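Local coordinates for protein ALDH21) (Physcomitrella patens subsp. patens, PDB 5MZ5) that catalyses the NADP(+)-dependent oxidation of succinic semialdehyde to succinate as a member of the aldehyde dehydrogenase family, at residues G312-G316 with G317-I321; E407-A410 with R411-E414; I363-S366 with A367-I371; V58-K61 with Y62-D65. All blocks are in the same frame, centred on the assembly; numbering follows the deposited sequence.

Contact 1 (G312-G316 with G317-I321); sequences GFYQG and GQSCI
Tyr314 and Ser319 join by their hydroxyls across the bend that follows helix 301-313, Tyr314 OH lying 2.7 Å from Ser319 OG. Ser319 OG, anti to its own backbone N (chi1 170°), also accepts from the backbone N of Ile321 at 3.2 Å, an ST turn, and so holds the ring hydroxyl and the downstream chain together. Ile321 brings CG1 to 3.8 Å from Tyr314 OH. The tight part is the bend itself. Gln315, Gly316 and Gly317 all have positive phi; Gly317 N donates to Tyr314 O and Gln318 N to Gln315 O, both at 3.1 Å. A beta carbon on Gly317 would come 2.8 Å from Gly316 O, a clash. The CB of Gln318 packs 3.4 Å from Gln315 O, while Gln318 OE1 is hydrogen-bonded to the backbone N of Ile363. The looser part is the Tyr314 ring: CB of Gln315 lies over the centre of one face, but the residue stays partly exposed, and a glycerol sits about 4 Å from its side chain. Tyr314, Ser319 and Cys320 are succinate-binding residues of this enzyme, and Cys320 also binds NADP(+), although neither ligand is present here. This is consistent with the linked hydroxyls lining a polar part of the succinate pocket, and the tightly bonded bend probably fixes where they and Cys320 stand.

Contact 2 (E407-A410 with R411-E414); sequences EANA and RKEE
Lys412 folds its side chain back along Asn409, the two lying side by side on one turn of helix 409-412. The lysine starts extended, with CG opposite the backbone N (chi1 -179°), then bends at chi3 and chi4. This curl carries NZ to Asn409 OD1 at 3.3 Å, tilted 22° from the amide's carbonyl plane, and to Glu413 OE2 at 2.8 Å, a salt bridge on the anti lone pair. Glu413, bent at chi2, runs alongside Asn409 with its carboxylate plane 54° from the amide plane; its CG passes 4.0 Å from Asn409 OD1. One ammonium group thus ties an amide oxygen to a carboxylate, while Asn409 ND2 is taken by Glu377. In the backbone, Ala408 O, at the N-cap, accepts from both Lys412 N and Arg411 N, and Asn409 O receives Glu413 N at 2.9 Å. Arg411 sends its guanidinium to a salt bridge with Glu434. The short helix sits in the beta-alpha-beta unit between strands 395-402 and 419-425: Arg411 lies on Leu421 and Tyr423 of the second strand, while Asn409 and Glu413 pack on Trp374, and Ala410 on Ala378, of helix 365-380.

Contact 3 (I363-S366 with A367-I371); sequences ISES and AAKGI
Glu365 O receives the backbone N of Lys369 at 2.8 Å, in the first turn of helix 365-380. The aliphatic part of the lysine packs over the same carbonyl, CG coming to 3.3 Å from Glu365 O. Both side chains are extended beyond CG and run obliquely past each other: CE of Lys369 passes 3.6 Å from Glu365 OE1, but NZ stays 4.0 Å off, a long salt bridge. Ser364 is the N-cap. Its OG sits between its own backbone N and carbonyl carbon (chi1 68°), from where it accepts Ala367 N at 3.1 Å with an N-H...O angle of 153°. Ser364 O takes Ala368 N, so both oxygens of the cap residue serve the helix start. Without the hydroxyl, as with an alanine here, Ala367 N would probably lose its capping acceptor and the first turn could fray. Ahead of the cap, Ile363 lays CG2 against Ala367 CB at 4.0 Å, while its side chain rests on Trp188, a residue that binds NADP(+). The helix start is therefore probably held mainly by the serine cap and backbone bonds; Glu365 OE1, which also has a long, weak ion pair with Arg391, probably adds little.

Contact 4 (V58-K61 with Y62-D65); sequences VTNK and YTND
The chain doubles back after strand 55-59: the directions of 58-61 and 62-65 differ by 146°, and Asn60 pairs with both Asp65 and Asn64, its N donating to Asp65 O and its O accepting from Asn64 N, each at 2.8 Å. Asn60 also fills the turn with its side chain. CG lies opposite the backbone N (chi1 178°), bringing OD1 over the bend, where it accepts Tyr62 N at 3.0 Å in the carbonyl plane, an Asx turn, and Thr63 N at 3.1 Å from above that plane. A leucine in its place would probably leave the amides of Tyr62 and Thr63 without their shared acceptor, loosening the tip of the bend. Thr63 OG1 packs 3.2 Å from Asn60 CG; it accepts Asp65 N, an ST turn, and donates to Asp65 OD2 at 3.0 Å. One water links Thr59 OG1 to Asn64 OD1, and another donates to Lys61 O and Tyr62 O. Lys61 curls back so that NZ meets Thr59 O at 2.8 Å, and Glu125 O and Arg216 O complete its grip. Three backbone oxygens thus satisfy the buried ammonium, which probably ties the turn to helix 115-126 and the loop of Arg216 and NADP(+)-binding Ser215.

In the fold
Along the chain the order is contact 4, contact 1, contact 3, contact 2. Contact 1 runs from the end of helix 301-313 into the loop before strand 323-329, its centre 16 Å from that of contact 2 and 14 Å from that of contact 3. It meets both, contact 3 through Gln318 and contact 2 through Cys320, on which Glu414, which binds NADP(+), packs. Contact 3 touches contact 4 through Ile363 O and Lys61, their centres 14 Å apart. Contacts 2 and 4 end this chain of neighbours, their centres about 30 Å apart. Contact 2 packs on the helix that contact 3 starts, while contact 4 joins strands 55-59 and 66-71 of another sheet. Contacts 1 and 2 themselves hold cofactor- or succinate-binding residues; contacts 3 and 4 lie close to others.

Contact 1 (G312-G316 with G317-I321)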
# COMPACT_ATOMS: atom_id res chain seq x y z
N GLY A 312 14.77 -23.65 22.79
CA GLY A 312 14.58 -25.03 23.18
C GLY A 312 13.78 -25.32 24.43
O GLY A 312 13.25 -26.43 24.56
N PHE A 313 13.71 -24.38 25.39
CA PHE A 313 13.10 -24.66 26.69
C PHE A 313 12.13 -23.61 27.27
O PHE A 313 11.60 -23.86 28.36
CB PHE A 313 14.21 -24.95 27.71
CG PHE A 313 15.14 -26.04 27.25
CD1 PHE A 313 14.76 -27.38 27.32
CD2 PHE A 313 16.37 -25.73 26.67
CE1 PHE A 313 15.59 -28.39 26.84
CE2 PHE A 313 17.19 -26.74 26.16
CZ PHE A 313 16.82 -28.06 26.29
N TYR A 314 11.89 -22.47 26.59
CA TYR A 314 10.91 -21.48 27.08
C TYR A 314 9.52 -22.14 26.96
O TYR A 314 9.31 -22.95 26.05
CB TYR A 314 10.99 -20.16 26.29
CG TYR A 314 9.97 -20.01 25.17
CD1 TYR A 314 10.01 -20.84 24.04
CD2 TYR A 314 8.97 -19.05 25.24
CE1 TYR A 314 9.03 -20.76 23.05
CE2 TYR A 314 8.01 -18.93 24.23
CZ TYR A 314 8.05 -19.78 23.14
OH TYR A 314 7.11 -19.65 22.14
N GLN A 315 8.59 -21.83 27.90
CA GLN A 315 7.24 -22.42 27.99
C GLN A 315 7.33 -23.96 28.16
O GLN A 315 6.34 -24.67 27.98
CB GLN A 315 6.35 -22.02 26.78
CG GLN A 315 5.12 -21.18 27.14
CD GLN A 315 5.42 -19.76 27.62
OE1 GLN A 315 4.80 -19.26 28.55
NE2 GLN A 315 6.34 -19.06 26.97
N GLY A 316 8.53 -24.44 28.51
CA GLY A 316 8.84 -25.86 28.67
C GLY A 316 8.70 -26.66 27.40
O GLY A 316 8.33 -27.83 27.46
N GLY A 317 8.96 -26.01 26.26
CA GLY A 317 8.80 -26.62 24.94
C GLY A 317 7.35 -26.80 24.52
O GLY A 317 7.09 -27.35 23.44
N GLN A 318 6.37 -26.33 25.34
CA GLN A 318 4.92 -26.40 25.06
C GLN A 318 4.51 -25.17 24.24
O GLN A 318 3.73 -24.31 24.67
CB GLN A 318 4.10 -26.56 26.35
CG GLN A 318 4.38 -27.87 27.11
CD GLN A 318 3.46 -28.08 28.30
OE1 GLN A 318 2.75 -29.09 28.41
NE2 GLN A 318 3.47 -27.13 29.22
N SER A 319 5.10 -25.08 23.05
CA SER A 319 4.92 -24.00 22.11
C SER A 319 5.02 -24.56 20.71
O SER A 319 5.83 -25.45 20.45
CB SER A 319 6.01 -22.94 22.32
OG SER A 319 6.01 -21.97 21.28
N CYS A 320 4.19 -24.03 19.81
CA CYS A 320 4.13 -24.43 18.41
C CYS A 320 5.40 -23.99 17.65
O CYS A 320 5.66 -24.53 16.59
CB CYS A 320 2.86 -23.90 17.75
SG CYS A 320 1.32 -24.47 18.54
N ILE A 321 6.21 -23.06 18.24
CA ILE A 321 7.48 -22.59 17.66
C ILE A 321 8.69 -22.95 18.57
O ILE A 321 9.77 -22.37 18.41
CB ILE A 321 7.47 -21.09 17.23
CG1 ILE A 321 7.11 -20.14 18.41
CG2 ILE A 321 6.58 -20.91 16.01
CD1 ILE A 321 7.10 -18.58 18.08

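Contact 2 (E407-A410 with R411-E414)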
# COMPACT_ATOMS: atom_id res chain seq x y z
N GLU A 407 13.32 -42.06 11.77
CA GLU A 407 12.20 -42.95 12.08
C GLU A 407 11.64 -42.75 13.51
O GLU A 407 10.46 -43.06 13.73
CB GLU A 407 12.54 -44.43 11.78
CG GLU A 407 13.81 -44.97 12.45
CD GLU A 407 15.12 -44.78 11.71
OE1 GLU A 407 16.11 -45.45 12.11
OE2 GLU A 407 15.19 -43.97 10.76
N ALA A 408 12.45 -42.21 14.45
CA ALA A 408 11.99 -41.95 15.83
C ALA A 408 10.93 -40.84 15.88
O ALA A 408 11.05 -39.83 15.17
CB ALA A 408 13.16 -41.59 16.73
N ASN A 409 9.88 -41.05 16.72
CA ASN A 409 8.77 -40.10 16.91
C ASN A 409 9.24 -38.72 17.36
O ASN A 409 8.65 -37.72 16.95
CB ASN A 409 7.75 -40.64 17.91
CG ASN A 409 6.83 -41.67 17.33
OD1 ASN A 409 6.25 -41.50 16.25
ND2 ASN A 409 6.64 -42.75 18.06
N ALA A 410 10.31 -38.68 18.20
CA ALA A 410 10.91 -37.44 18.70
C ALA A 410 11.44 -36.58 17.54
O ALA A 410 11.41 -35.36 17.64
CB ALA A 410 12.03 -37.76 19.69
N ARG A 411 11.87 -37.22 16.43
CA ARG A 411 12.37 -36.52 15.25
C ARG A 411 11.27 -36.17 14.23
O ARG A 411 11.24 -35.06 13.70
CB ARG A 411 13.54 -37.31 14.61
CG ARG A 411 14.09 -36.76 13.27
CD ARG A 411 14.51 -35.28 13.30
NE ARG A 411 14.96 -34.81 11.98
CZ ARG A 411 14.15 -34.40 11.01
NH1 ARG A 411 12.84 -34.36 11.19
NH2 ARG A 411 14.65 -34.02 9.84
N LYS A 412 10.37 -37.12 13.97
CA LYS A 412 9.28 -37.02 12.99
C LYS A 412 8.12 -36.12 13.43
O LYS A 412 7.56 -35.38 12.60
CB LYS A 412 8.80 -38.46 12.67
CG LYS A 412 7.68 -38.60 11.64
CD LYS A 412 7.49 -40.07 11.17
CE LYS A 412 7.36 -41.13 12.27
NZ LYS A 412 6.09 -41.01 13.04
N GLU A 413 7.75 -36.18 14.72
CA GLU A 413 6.59 -35.45 15.24
C GLU A 413 6.95 -34.31 16.17
O GLU A 413 8.07 -34.24 16.68
CB GLU A 413 5.64 -36.42 16.00
CG GLU A 413 5.32 -37.73 15.31
CD GLU A 413 4.56 -37.64 14.00
OE1 GLU A 413 3.83 -36.64 13.78
OE2 GLU A 413 4.67 -38.59 13.19
N GLU A 414 5.95 -33.45 16.45
CA GLU A 414 6.04 -32.35 17.39
C GLU A 414 6.07 -32.98 18.79
O GLU A 414 5.14 -33.69 19.17
CB GLU A 414 4.80 -31.44 17.24
CG GLU A 414 4.78 -30.27 18.23
CD GLU A 414 3.67 -29.27 17.96
OE1 GLU A 414 2.51 -29.71 17.83
OE2 GLU A 414 3.96 -28.05 17.88

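Contact 3 (I363-S366 with A367-I371)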
# COMPACT_ATOMS: atom_id res chain seq x y z
N ILE A 363 1.43 -29.84 31.01
CA ILE A 363 -0.01 -29.60 31.21
C ILE A 363 -0.69 -30.74 32.00
O ILE A 363 -1.65 -30.48 32.73
CB ILE A 363 -0.73 -29.26 29.88
CG1 ILE A 363 -2.09 -28.55 30.11
CG2 ILE A 363 -0.86 -30.49 28.95
CD1 ILE A 363 -2.04 -27.14 30.76
N SER A 364 -0.17 -31.97 31.88
CA SER A 364 -0.67 -33.15 32.57
C SER A 364 0.43 -34.19 32.71
O SER A 364 1.44 -34.13 31.99
CB SER A 364 -1.87 -33.75 31.82
OG SER A 364 -1.48 -34.31 30.57
N GLU A 365 0.22 -35.17 33.62
CA GLU A 365 1.14 -36.28 33.84
C GLU A 365 1.20 -37.18 32.59
O GLU A 365 2.27 -37.68 32.25
CB GLU A 365 0.74 -37.06 35.10
CG GLU A 365 1.80 -38.03 35.59
CD GLU A 365 1.57 -38.67 36.95
OE1 GLU A 365 1.73 -39.90 37.05
OE2 GLU A 365 1.28 -37.93 37.92
N SER A 366 0.04 -37.33 31.90
CA SER A 366 -0.11 -38.08 30.66
C SER A 366 0.74 -37.44 29.53
O SER A 366 1.40 -38.16 28.77
CB SER A 366 -1.59 -38.16 30.28
OG SER A 366 -1.81 -38.36 28.89
N ALA A 367 0.75 -36.09 29.46
CA ALA A 367 1.56 -35.35 28.49
C ALA A 367 3.05 -35.64 28.77
O ALA A 367 3.78 -36.00 27.84
CB ALA A 367 1.27 -33.84 28.59
N ALA A 368 3.46 -35.57 30.06
CA ALA A 368 4.82 -35.86 30.53
C ALA A 368 5.25 -37.32 30.21
O ALA A 368 6.36 -37.52 29.72
CB ALA A 368 4.94 -35.59 32.02
N LYS A 369 4.34 -38.31 30.46
CA LYS A 369 4.58 -39.74 30.17
C LYS A 369 4.84 -39.97 28.68
O LYS A 369 5.73 -40.74 28.34
CB LYS A 369 3.41 -40.62 30.66
CG LYS A 369 3.36 -40.83 32.16
CD LYS A 369 2.12 -41.65 32.53
CE LYS A 369 1.93 -41.79 34.02
NZ LYS A 369 0.80 -42.70 34.35
N GLY A 370 4.07 -39.27 27.83
CA GLY A 370 4.19 -39.31 26.37
C GLY A 370 5.55 -38.83 25.90
O GLY A 370 6.18 -39.48 25.06
N ILE A 371 6.03 -37.70 26.47
CA ILE A 371 7.35 -37.11 26.17
C ILE A 371 8.47 -38.09 26.61
O ILE A 371 9.37 -38.38 25.83
CB ILE A 371 7.49 -35.70 26.80
CG1 ILE A 371 6.53 -34.70 26.13
CG2 ILE A 371 8.94 -35.20 26.71
CD1 ILE A 371 6.04 -33.54 27.05

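Contact 4 (V58-K61 with Y62-D65)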
# COMPACT_ATOMS: atom_id res chain seq x y z
N VAL A 58 -11.33 -26.79 37.18
CA VAL A 58 -10.08 -26.25 36.66
C VAL A 58 -9.02 -26.42 37.74
O VAL A 58 -9.14 -25.86 38.84
CB VAL A 58 -10.15 -24.80 36.10
CG1 VAL A 58 -8.79 -24.36 35.54
CG2 VAL A 58 -11.24 -24.68 35.04
N THR A 59 -8.00 -27.21 37.41
CA THR A 59 -6.94 -27.52 38.38
C THR A 59 -5.72 -26.63 38.28
O THR A 59 -5.36 -26.13 37.21
CB THR A 59 -6.52 -29.00 38.33
OG1 THR A 59 -5.80 -29.28 37.12
CG2 THR A 59 -7.68 -29.98 38.55
N ASN A 60 -5.06 -26.47 39.43
CA ASN A 60 -3.78 -25.82 39.56
C ASN A 60 -2.84 -26.88 38.97
O ASN A 60 -2.85 -28.03 39.41
CB ASN A 60 -3.49 -25.54 41.04
CG ASN A 60 -2.14 -24.91 41.33
OD1 ASN A 60 -1.09 -25.30 40.80
ND2 ASN A 60 -2.14 -23.98 42.26
N LYS A 61 -2.12 -26.54 37.90
CA LYS A 61 -1.29 -27.51 37.18
C LYS A 61 -0.03 -27.94 37.94
O LYS A 61 0.59 -28.96 37.58
CB LYS A 61 -0.97 -27.03 35.75
CG LYS A 61 -2.22 -26.83 34.89
CD LYS A 61 -3.19 -28.05 34.85
CE LYS A 61 -4.39 -27.83 33.95
NZ LYS A 61 -5.26 -26.70 34.43
N TYR A 62 0.30 -27.23 39.03
CA TYR A 62 1.42 -27.59 39.89
C TYR A 62 0.97 -28.51 41.04
O TYR A 62 1.56 -29.57 41.22
CB TYR A 62 2.14 -26.35 40.45
CG TYR A 62 3.29 -26.70 41.38
CD1 TYR A 62 4.36 -27.48 40.95
CD2 TYR A 62 3.30 -26.25 42.71
CE1 TYR A 62 5.41 -27.82 41.81
CE2 TYR A 62 4.36 -26.57 43.57
CZ TYR A 62 5.41 -27.34 43.11
OH TYR A 62 6.47 -27.65 43.94
N THR A 63 -0.04 -28.07 41.82
CA THR A 63 -0.54 -28.78 43.01
C THR A 63 -1.58 -29.85 42.72
O THR A 63 -1.79 -30.72 43.56
CB THR A 63 -1.09 -27.77 44.05
OG1 THR A 63 -2.32 -27.21 43.57
CG2 THR A 63 -0.11 -26.66 44.40
N ASN A 64 -2.28 -29.74 41.56
CA ASN A 64 -3.39 -30.60 41.11
C ASN A 64 -4.70 -30.31 41.87
O ASN A 64 -5.70 -31.00 41.64
CB ASN A 64 -3.04 -32.09 41.11
CG ASN A 64 -1.93 -32.42 40.18
OD1 ASN A 64 -1.91 -31.96 39.04
ND2 ASN A 64 -0.98 -33.21 40.65
N ASP A 65 -4.72 -29.25 42.70
CA ASP A 65 -5.92 -28.81 43.44
C ASP A 65 -6.92 -28.21 42.47
O ASP A 65 -6.53 -27.50 41.53
CB ASP A 65 -5.57 -27.70 44.45
CG ASP A 65 -4.77 -28.10 45.69
OD1 ASP A 65 -5.08 -29.15 46.29
OD2 ASP A 65 -3.91 -27.30 46.12
O HOH W 1 -3.56 -30.90 37.28
O HOH W 2 2.55 -30.84 39.00